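PDB 2DY1: elongation factor G from Thermus thermophilus, which binds GTP and magnesium and probably works as a GTPase elongation factor in the translocation step of bacterial protein synthesis. Local coordinates for residues A[157-165]-A[172-182]; A[209-219]-A[233-241]. All coordinates share one frame; numbering follows the deposited sequence.

Contact 1: residues A[157-165]-A[172-182]; sequences LPIDLPLYE and LIDVFHGKAYR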
loop_
_atom_site.group_PDB
_atom_site.type_symbol
_atom_site.label_atom_id
_atom_site.label_comp_id
_atom_site.label_asym_id
_atom_site.label_seq_id
_atom_site.Cartn_x
_atom_site.Cartn_y
_atom_site.Cartn_z
ATOM N N LEU A 157 -18.476 -13.410 17.710
ATOM C CA LEU A 157 -19.164 -14.610 18.153
ATOM C C LEU A 157 -18.109 -15.588 18.667
ATOM O O LEU A 157 -17.435 -16.253 17.889
ATOM C CB LEU A 157 -19.922 -15.226 16.977
ATOM C CG LEU A 157 -20.897 -16.350 17.324
ATOM C CD1 LEU A 157 -22.186 -15.749 17.874
ATOM C CD2 LEU A 157 -21.198 -17.165 16.097
ATOM N N PRO A 158 -17.956 -15.688 19.992
ATOM C CA PRO A 158 -16.951 -16.615 20.533
ATOM C C PRO A 158 -17.262 -18.075 20.239
ATOM O O PRO A 158 -18.294 -18.589 20.641
ATOM C CB PRO A 158 -16.975 -16.329 22.039
ATOM C CG PRO A 158 -17.500 -14.906 22.116
ATOM C CD PRO A 158 -18.576 -14.885 21.055
ATOM N N ILE A 159 -16.371 -18.745 19.527
ATOM C CA ILE A 159 -16.539 -20.156 19.224
ATOM C C ILE A 159 -15.781 -20.953 20.273
ATOM O O ILE A 159 -16.237 -21.998 20.738
ATOM C CB ILE A 159 -15.945 -20.512 17.829
ATOM C CG1 ILE A 159 -16.662 -19.712 16.738
ATOM C CG2 ILE A 159 -16.002 -22.016 17.589
ATOM C CD1 ILE A 159 -18.168 -19.874 16.738
ATOM N N ASP A 160 -14.609 -20.444 20.645
ATOM C CA ASP A 160 -13.750 -21.137 21.598
ATOM C C ASP A 160 -13.480 -20.300 22.829
ATOM O O ASP A 160 -13.463 -19.066 22.760
ATOM C CB ASP A 160 -12.350 -21.375 21.004
ATOM C CG ASP A 160 -12.367 -22.217 19.755
ATOM O OD1 ASP A 160 -13.008 -23.288 19.787
ATOM O OD2 ASP A 160 -11.710 -21.818 18.754
ATOM N N LEU A 161 -13.244 -21.011 23.930
ATOM C CA LEU A 161 -12.786 -20.412 25.183
ATOM C C LEU A 161 -11.528 -21.236 25.509
ATOM O O LEU A 161 -11.376 -22.368 25.072
ATOM C CB LEU A 161 -13.819 -20.544 26.297
ATOM C CG LEU A 161 -15.082 -19.717 26.081
ATOM C CD1 LEU A 161 -16.018 -19.986 27.260
ATOM C CD2 LEU A 161 -14.779 -18.229 25.956
ATOM N N PRO A 162 -10.604 -20.669 26.280
ATOM C CA PRO A 162 -9.390 -21.420 26.598
ATOM C C PRO A 162 -9.520 -22.475 27.677
ATOM O O PRO A 162 -10.229 -22.278 28.679
ATOM C CB PRO A 162 -8.402 -20.330 27.000
ATOM C CG PRO A 162 -9.290 -19.254 27.582
ATOM C CD PRO A 162 -10.550 -19.278 26.753
ATOM N N LEU A 163 -8.857 -23.609 27.457
ATOM C CA LEU A 163 -8.820 -24.646 28.482
ATOM C C LEU A 163 -7.502 -24.481 29.219
ATOM O O LEU A 163 -6.435 -24.485 28.611
ATOM C CB LEU A 163 -8.895 -26.048 27.871
ATOM C CG LEU A 163 -8.822 -27.175 28.898
ATOM C CD1 LEU A 163 -10.093 -27.124 29.751
ATOM C CD2 LEU A 163 -8.724 -28.534 28.196
ATOM N N TYR A 164 -7.573 -24.292 30.535
ATOM C CA TYR A 164 -6.372 -24.146 31.347
ATOM C C TYR A 164 -6.214 -25.303 32.315
ATOM O O TYR A 164 -7.198 -25.915 32.739
ATOM C CB TYR A 164 -6.434 -22.880 32.201
ATOM C CG TYR A 164 -6.288 -21.588 31.439
ATOM C CD1 TYR A 164 -5.025 -21.100 31.097
ATOM C CD2 TYR A 164 -7.405 -20.850 31.067
ATOM C CE1 TYR A 164 -4.887 -19.893 30.396
ATOM C CE2 TYR A 164 -7.275 -19.654 30.382
ATOM C CZ TYR A 164 -6.024 -19.177 30.049
ATOM O OH TYR A 164 -5.902 -17.963 29.388
ATOM N N GLU A 165 -4.966 -25.585 32.663
ATOM C CA GLU A 165 -4.649 -26.604 33.662
ATOM C C GLU A 165 -3.601 -25.932 34.533
ATOM O O GLU A 165 -2.502 -25.614 34.081
ATOM C CB GLU A 165 -4.104 -27.885 33.011
ATOM C CG GLU A 165 -5.189 -28.716 32.357
ATOM C CD GLU A 165 -4.648 -29.927 31.615
ATOM O OE1 GLU A 165 -3.411 -30.094 31.591
ATOM O OE2 GLU A 165 -5.468 -30.692 31.055
ATOM N N LEU A 172 -8.746 -26.100 24.164
ATOM C CA LEU A 172 -9.944 -25.372 23.801
ATOM C C LEU A 172 -11.211 -25.939 24.391
ATOM O O LEU A 172 -11.334 -27.150 24.588
ATOM C CB LEU A 172 -10.149 -25.435 22.273
ATOM C CG LEU A 172 -9.044 -25.004 21.318
ATOM C CD1 LEU A 172 -9.546 -25.108 19.885
ATOM C CD2 LEU A 172 -8.651 -23.573 21.648
ATOM N N ILE A 173 -12.140 -25.039 24.673
ATOM C CA ILE A 173 -13.479 -25.414 25.109
ATOM C C ILE A 173 -14.331 -24.910 23.951
ATOM O O ILE A 173 -14.382 -23.700 23.670
ATOM C CB ILE A 173 -13.912 -24.695 26.403
ATOM C CG1 ILE A 173 -13.043 -25.150 27.570
ATOM C CG2 ILE A 173 -15.391 -25.025 26.716
ATOM C CD1 ILE A 173 -13.265 -24.345 28.834
ATOM N N ASP A 174 -14.971 -25.840 23.251
ATOM C CA ASP A 174 -15.810 -25.489 22.115
ATOM C C ASP A 174 -17.165 -25.151 22.728
ATOM O O ASP A 174 -17.885 -26.040 23.172
ATOM C CB ASP A 174 -15.895 -26.688 21.172
ATOM C CG ASP A 174 -16.816 -26.434 20.011
ATOM O OD1 ASP A 174 -18.038 -26.442 20.253
ATOM O OD2 ASP A 174 -16.325 -26.214 18.876
ATOM N N VAL A 175 -17.474 -23.854 22.781
ATOM C CA VAL A 175 -18.693 -23.359 23.433
ATOM C C VAL A 175 -19.973 -24.030 22.996
ATOM O O VAL A 175 -20.776 -24.468 23.826
ATOM C CB VAL A 175 -18.848 -21.830 23.222
ATOM C CG1 VAL A 175 -20.103 -21.329 23.888
ATOM C CG2 VAL A 175 -17.638 -21.107 23.775
ATOM N N PHE A 176 -20.165 -24.101 21.690
ATOM C CA PHE A 176 -21.374 -24.694 21.128
ATOM C C PHE A 176 -21.684 -26.115 21.601
ATOM O O PHE A 176 -22.821 -26.404 22.005
ATOM C CB PHE A 176 -21.282 -24.700 19.602
ATOM C CG PHE A 176 -22.543 -25.158 18.918
ATOM C CD1 PHE A 176 -23.523 -24.242 18.550
ATOM C CD2 PHE A 176 -22.747 -26.504 18.630
ATOM C CE1 PHE A 176 -24.688 -24.661 17.901
ATOM C CE2 PHE A 176 -23.909 -26.935 17.983
ATOM C CZ PHE A 176 -24.879 -26.011 17.617
ATOM N N HIS A 177 -20.687 -27.000 21.551
ATOM C CA HIS A 177 -20.902 -28.386 21.933
ATOM C C HIS A 177 -20.642 -28.720 23.398
ATOM O O HIS A 177 -20.927 -29.837 23.834
ATOM C CB HIS A 177 -20.067 -29.301 21.039
ATOM C CG HIS A 177 -20.252 -29.043 19.579
ATOM N ND1 HIS A 177 -21.344 -29.498 18.872
ATOM C CD2 HIS A 177 -19.493 -28.352 18.695
ATOM C CE1 HIS A 177 -21.248 -29.100 17.615
ATOM N NE2 HIS A 177 -20.135 -28.401 17.481
ATOM N N GLY A 178 -20.122 -27.764 24.161
ATOM C CA GLY A 178 -19.854 -28.023 25.567
ATOM C C GLY A 178 -18.866 -29.160 25.734
ATOM O O GLY A 178 -19.032 -30.043 26.580
ATOM N N LYS A 179 -17.830 -29.149 24.904
ATOM C CA LYS A 179 -16.810 -30.174 24.961
ATOM C C LYS A 179 -15.468 -29.484 25.007
ATOM O O LYS A 179 -15.334 -28.346 24.556
ATOM C CB LYS A 179 -16.903 -31.099 23.746
ATOM C CG LYS A 179 -18.169 -31.957 23.748
ATOM C CD LYS A 179 -18.125 -33.030 22.683
ATOM C CE LYS A 179 -19.416 -33.838 22.680
ATOM N NZ LYS A 179 -19.437 -34.849 21.587
ATOM N N ALA A 180 -14.484 -30.165 25.573
ATOM C CA ALA A 180 -13.164 -29.584 25.695
ATOM C C ALA A 180 -12.117 -30.538 25.132
ATOM O O ALA A 180 -12.324 -31.759 25.083
ATOM C CB ALA A 180 -12.866 -29.278 27.158
ATOM N N TYR A 181 -10.988 -29.967 24.726
ATOM C CA TYR A 181 -9.904 -30.739 24.142
ATOM C C TYR A 181 -8.571 -30.205 24.617
ATOM O O TYR A 181 -8.347 -28.998 24.585
ATOM C CB TYR A 181 -9.953 -30.634 22.615
ATOM C CG TYR A 181 -11.297 -31.031 22.054
ATOM C CD1 TYR A 181 -12.329 -30.104 21.953
ATOM C CD2 TYR A 181 -11.564 -32.362 21.731
ATOM C CE1 TYR A 181 -13.611 -30.494 21.545
ATOM C CE2 TYR A 181 -12.839 -32.766 21.328
ATOM C CZ TYR A 181 -13.853 -31.831 21.237
ATOM O OH TYR A 181 -15.102 -32.244 20.830
ATOM N N ARG A 182 -7.688 -31.098 25.039
ATOM C CA ARG A 182 -6.372 -30.669 25.486
ATOM C C ARG A 182 -5.335 -31.162 24.492
ATOM O O ARG A 182 -5.543 -32.167 23.808
ATOM C CB ARG A 182 -6.065 -31.214 26.889
ATOM C CG ARG A 182 -5.787 -32.692 26.951
ATOM C CD ARG A 182 -5.559 -33.159 28.403
ATOM N NE ARG A 182 -4.524 -32.420 29.127
ATOM C CZ ARG A 182 -3.214 -32.648 29.039
ATOM N NH1 ARG A 182 -2.741 -33.610 28.248
ATOM N NH2 ARG A 182 -2.375 -31.910 29.748
#
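Leu161 lies obliquely across Val175, its CG 3.7 Å from Val175 CG2, and its CB also meets the CB of Ile173 beside it. The branch of Val175 that does the touching, CG2, stands beside its own backbone N, pointing back at the strand 160-165. Leu163, two residues further along the same strand, has CG anti to the backbone N (chi1 178°) and sends CD1 across the CG1 of Ile173 at about a right angle, while CD2 reaches one strand further, to Tyr181 O and to the CB atoms of Ala180 and Arg182. Backbone pairing sets this register. Leu161 and Ile173 form an antiparallel hydrogen-bonded pair, with Leu161 N to Ile173 O at 2.9 Å and Ile173 N to Leu161 O at 2.8 Å; Val175 N continues the series to Ile159 O at 3.0 Å. The segments thus build the hairpin of strands 156-165 and 168-174, near one end of the mixed sheet of the GTP-binding domain, and strand 179-184 follows after a turn with a G1 beta bulge, Gly178 and Lys179 both facing Asp174. Leu161 and Ile173 share one face of the sheet, with Val175 following just past the strand end; helix 198-213 packs there, Phe204 on Leu161, Val201 on Ile173 and Arg205 on Val175. On the other face the carboxylate of Asp160 rests against Leu172 CD1, 3.9 Å from OD1, and its OD2 is held by the backbone N of Leu252. At the far end Arg182 grips Glu165 side-on: NE bonds to OE2 and NH2 to OE1, each at 2.8 Å, with the carboxylate and guanidinium planes only 8° apart. Glu184 takes NH1 of the same guanidinium, which should further restrict its rotation.

Contact 2: residues A[209-219]-A[233-241]; sequences LEAIVETDEGL and ALEKAFHEA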
loop_
_atom_site.group_PDB
_atom_site.type_symbol
_atom_site.label_atom_id
_atom_site.label_comp_id
_atom_site.label_asym_id
_atom_site.label_seq_id
_atom_site.Cartn_x
_atom_site.Cartn_y
_atom_site.Cartn_z
ATOM N N LEU A 209 -25.994 -18.819 20.900
ATOM C CA LEU A 209 -27.268 -19.267 20.347
ATOM C C LEU A 209 -28.144 -18.072 20.040
ATOM O O LEU A 209 -28.676 -17.951 18.931
ATOM C CB LEU A 209 -27.989 -20.191 21.337
ATOM C CG LEU A 209 -27.408 -21.598 21.496
ATOM C CD1 LEU A 209 -28.183 -22.359 22.565
ATOM C CD2 LEU A 209 -27.476 -22.332 20.165
ATOM N N GLU A 210 -28.293 -17.192 21.024
ATOM C CA GLU A 210 -29.106 -16.000 20.864
ATOM C C GLU A 210 -28.604 -15.094 19.738
ATOM O O GLU A 210 -29.403 -14.567 18.963
ATOM C CB GLU A 210 -29.183 -15.230 22.195
ATOM C CG GLU A 210 -30.059 -15.918 23.296
ATOM C CD GLU A 210 -30.256 -15.074 24.561
ATOM O OE1 GLU A 210 -30.368 -13.837 24.446
ATOM O OE2 GLU A 210 -30.320 -15.650 25.671
ATOM N N ALA A 211 -27.286 -14.925 19.613
ATOM C CA ALA A 211 -26.761 -14.067 18.544
ATOM C C ALA A 211 -27.066 -14.606 17.148
ATOM O O ALA A 211 -27.333 -13.836 16.217
ATOM C CB ALA A 211 -25.242 -13.874 18.710
ATOM N N ILE A 212 -27.021 -15.925 17.002
ATOM C CA ILE A 212 -27.297 -16.562 15.727
ATOM C C ILE A 212 -28.783 -16.490 15.396
ATOM O O ILE A 212 -29.155 -16.143 14.270
ATOM C CB ILE A 212 -26.873 -18.026 15.743
ATOM C CG1 ILE A 212 -25.344 -18.096 15.892
ATOM C CG2 ILE A 212 -27.341 -18.729 14.450
ATOM C CD1 ILE A 212 -24.803 -19.479 16.122
ATOM N N VAL A 213 -29.618 -16.831 16.368
ATOM C CA VAL A 213 -31.067 -16.803 16.176
ATOM C C VAL A 213 -31.544 -15.442 15.681
ATOM O O VAL A 213 -32.351 -15.360 14.747
ATOM C CB VAL A 213 -31.808 -17.175 17.498
ATOM C CG1 VAL A 213 -33.296 -16.826 17.402
ATOM C CG2 VAL A 213 -31.654 -18.658 17.756
ATOM N N GLU A 214 -31.029 -14.380 16.290
ATOM C CA GLU A 214 -31.407 -13.024 15.923
ATOM C C GLU A 214 -31.113 -12.602 14.482
ATOM O O GLU A 214 -31.668 -11.613 14.003
ATOM C CB GLU A 214 -30.767 -12.039 16.887
ATOM C CG GLU A 214 -31.402 -12.089 18.264
ATOM C CD GLU A 214 -30.632 -11.297 19.293
ATOM O OE1 GLU A 214 -31.098 -11.213 20.449
ATOM O OE2 GLU A 214 -29.556 -10.762 18.947
ATOM N N THR A 215 -30.270 -13.357 13.783
ATOM C CA THR A 215 -29.937 -13.028 12.397
ATOM C C THR A 215 -30.787 -13.759 11.380
ATOM O O THR A 215 -30.639 -13.537 10.174
ATOM C CB THR A 215 -28.489 -13.402 12.059
ATOM O OG1 THR A 215 -28.351 -14.826 12.105
ATOM C CG2 THR A 215 -27.537 -12.741 13.011
ATOM N N ASP A 216 -31.671 -14.638 11.845
ATOM C CA ASP A 216 -32.502 -15.411 10.934
ATOM C C ASP A 216 -33.978 -15.280 11.299
ATOM O O ASP A 216 -34.400 -15.678 12.388
ATOM C CB ASP A 216 -32.074 -16.877 10.963
ATOM C CG ASP A 216 -32.871 -17.737 10.006
ATOM O OD1 ASP A 216 -33.988 -18.158 10.366
ATOM O OD2 ASP A 216 -32.383 -17.988 8.885
ATOM N N GLU A 217 -34.752 -14.715 10.379
ATOM C CA GLU A 217 -36.174 -14.499 10.609
ATOM C C GLU A 217 -36.914 -15.765 10.999
ATOM O O GLU A 217 -37.752 -15.741 11.895
ATOM C CB GLU A 217 -36.807 -13.855 9.371
ATOM C CG GLU A 217 -36.364 -12.412 9.179
ATOM C CD GLU A 217 -36.945 -11.765 7.934
ATOM O OE1 GLU A 217 -37.804 -12.392 7.277
ATOM O OE2 GLU A 217 -36.543 -10.625 7.620
ATOM N N GLY A 218 -36.597 -16.873 10.334
ATOM C CA GLY A 218 -37.247 -18.132 10.644
ATOM C C GLY A 218 -36.990 -18.589 12.066
ATOM O O GLY A 218 -37.919 -18.907 12.796
ATOM N N LEU A 219 -35.724 -18.626 12.470
ATOM C CA LEU A 219 -35.389 -19.052 13.823
ATOM C C LEU A 219 -35.840 -18.055 14.872
ATOM O O LEU A 219 -36.183 -18.417 15.994
ATOM C CB LEU A 219 -33.877 -19.255 13.956
ATOM C CG LEU A 219 -33.290 -20.356 13.081
ATOM C CD1 LEU A 219 -31.811 -20.509 13.397
ATOM C CD2 LEU A 219 -34.025 -21.660 13.332
ATOM N N ALA A 233 -30.646 -26.169 11.605
ATOM C CA ALA A 233 -31.155 -24.826 11.357
ATOM C C ALA A 233 -30.167 -23.796 11.867
ATOM O O ALA A 233 -29.923 -22.783 11.211
ATOM C CB ALA A 233 -32.506 -24.633 12.042
ATOM N N LEU A 234 -29.616 -24.064 13.045
ATOM C CA LEU A 234 -28.640 -23.173 13.664
ATOM C C LEU A 234 -27.348 -23.106 12.852
ATOM O O LEU A 234 -26.776 -22.025 12.692
ATOM C CB LEU A 234 -28.339 -23.624 15.100
ATOM C CG LEU A 234 -29.348 -23.175 16.166
ATOM C CD1 LEU A 234 -29.156 -23.973 17.448
ATOM C CD2 LEU A 234 -29.192 -21.673 16.414
ATOM N N GLU A 235 -26.890 -24.243 12.338
ATOM C CA GLU A 235 -25.658 -24.256 11.531
ATOM C C GLU A 235 -25.842 -23.389 10.289
ATOM O O GLU A 235 -24.997 -22.549 9.968
ATOM C CB GLU A 235 -25.308 -25.673 11.067
ATOM C CG GLU A 235 -25.043 -26.687 12.164
ATOM C CD GLU A 235 -24.791 -28.082 11.600
ATOM O OE1 GLU A 235 -23.784 -28.261 10.878
ATOM O OE2 GLU A 235 -25.603 -28.996 11.871
ATOM N N LYS A 236 -26.951 -23.596 9.584
ATOM C CA LYS A 236 -27.219 -22.835 8.370
ATOM C C LYS A 236 -27.367 -21.350 8.655
ATOM O O LYS A 236 -26.889 -20.516 7.892
ATOM C CB LYS A 236 -28.478 -23.366 7.668
ATOM C CG LYS A 236 -28.305 -24.780 7.116
ATOM C CD LYS A 236 -29.542 -25.273 6.366
ATOM C CE LYS A 236 -29.300 -26.656 5.763
ATOM N NZ LYS A 236 -30.492 -27.187 5.035
ATOM N N ALA A 237 -28.016 -21.004 9.761
ATOM C CA ALA A 237 -28.181 -19.606 10.103
ATOM C C ALA A 237 -26.814 -18.976 10.405
ATOM O O ALA A 237 -26.543 -17.852 9.992
ATOM C CB ALA A 237 -29.107 -19.457 11.305
ATOM N N PHE A 238 -25.981 -19.719 11.130
ATOM C CA PHE A 238 -24.622 -19.277 11.482
ATOM C C PHE A 238 -23.838 -18.971 10.206
ATOM O O PHE A 238 -23.299 -17.875 10.064
ATOM C CB PHE A 238 -23.916 -20.378 12.277
ATOM C CG PHE A 238 -22.430 -20.153 12.462
ATOM C CD1 PHE A 238 -21.968 -19.080 13.200
ATOM C CD2 PHE A 238 -21.515 -21.040 11.909
ATOM C CE1 PHE A 238 -20.583 -18.884 13.399
ATOM C CE2 PHE A 238 -20.129 -20.855 12.098
ATOM C CZ PHE A 238 -19.675 -19.780 12.843
ATOM N N HIS A 239 -23.804 -19.925 9.286
ATOM C CA HIS A 239 -23.079 -19.753 8.017
ATOM C C HIS A 239 -23.608 -18.555 7.232
ATOM O O HIS A 239 -22.845 -17.776 6.656
ATOM C CB HIS A 239 -23.213 -21.009 7.157
ATOM C CG HIS A 239 -22.329 -21.009 5.947
ATOM N ND1 HIS A 239 -21.009 -21.417 5.987
ATOM C CD2 HIS A 239 -22.569 -20.639 4.668
ATOM C CE1 HIS A 239 -20.479 -21.297 4.783
ATOM N NE2 HIS A 239 -21.404 -20.827 3.963
ATOM N N GLU A 240 -24.927 -18.392 7.220
ATOM C CA GLU A 240 -25.522 -17.297 6.482
ATOM C C GLU A 240 -25.210 -15.952 7.121
ATOM O O GLU A 240 -24.972 -14.959 6.427
ATOM C CB GLU A 240 -27.042 -17.543 6.391
ATOM C CG GLU A 240 -27.811 -16.557 5.551
ATOM C CD GLU A 240 -27.422 -16.566 4.084
ATOM O OE1 GLU A 240 -26.776 -17.534 3.613
ATOM O OE2 GLU A 240 -27.788 -15.591 3.403
ATOM N N ALA A 241 -25.178 -15.906 8.452
ATOM C CA ALA A 241 -24.879 -14.659 9.126
ATOM C C ALA A 241 -23.424 -14.237 8.873
ATOM O O ALA A 241 -23.139 -13.056 8.701
ATOM C CB ALA A 241 -25.123 -14.780 10.642
HETATM O O HOH W 1 -28.553 -16.042 9.572
#
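In what is probably the G' insertion of the EF-G GTP-binding domain, helix 231-243 packs against the end of helix 198-213 and the start of helix 217-225, with Leu234 as a knob in a hole formed by Leu209, Ile212, Val213 and Leu219. The two methyls of Leu234 divide the work: CD1 meets Leu209 CD2 at 3.6 Å, the side chains crossing at about a right angle, while CD2 lies 4.1 Å from Val213 CG2 and also touches Ile212. The CB of Ala237 fits between Ile212 CG2, at 3.7 Å, and Leu219 CD1, at 3.6 Å, with Asp216 CB next to it; the other methyl of Leu219, CD2, sits on Ala233 CB. Ile212 also sends CD1 to Phe238 CB and obliquely to the ring of the same residue. The axes of segments 209-213 and 233-241 pass at 69° and 9.5 Å apart. Between the two helices of the first segment, a type I beta turn from Val213 to Asp216 redirects the chain, and Asp216 then serves as N-cap of helix 217-225, its OD1 accepting from Leu219 N at 2.8 Å through the anti lone pair. Thr215 OG1, placed between its own backbone N and carbonyl carbon (chi1 66°), turns back to donate to Ile212 O at 2.7 Å, an oxygen that also receives Thr215 N. A water close to both Thr215 OG1 and Ala237 O bridges the segments. Thr215 OG1 also lies 3.5 Å from Ala241 CB.

Contact 1 and contact 2 belong to the same GTP-binding domain, their centres 20 Å apart, and meet where strand 156-165 starts. Leu157 is the joint: its CD2 packs 3.3 Å from Phe238 CE1, and its CD1 lies 3.7 Å from Ala211 CB. Ile159 CD1 adds a looser touch on the same ring, 4.2 Å from Phe238 CZ. Helix 198-213 serves both, lying over the hairpin sheet of contact 1 and ending in the helical packing of contact 2. Contact 1 is nearer the nucleotide: the Leu172 side chain is about 11 Å from bound GTP and about 8 Å from the side chain of Ser254, a GTP-binding residue. Contact 2 lies away from the GTP and magnesium sites.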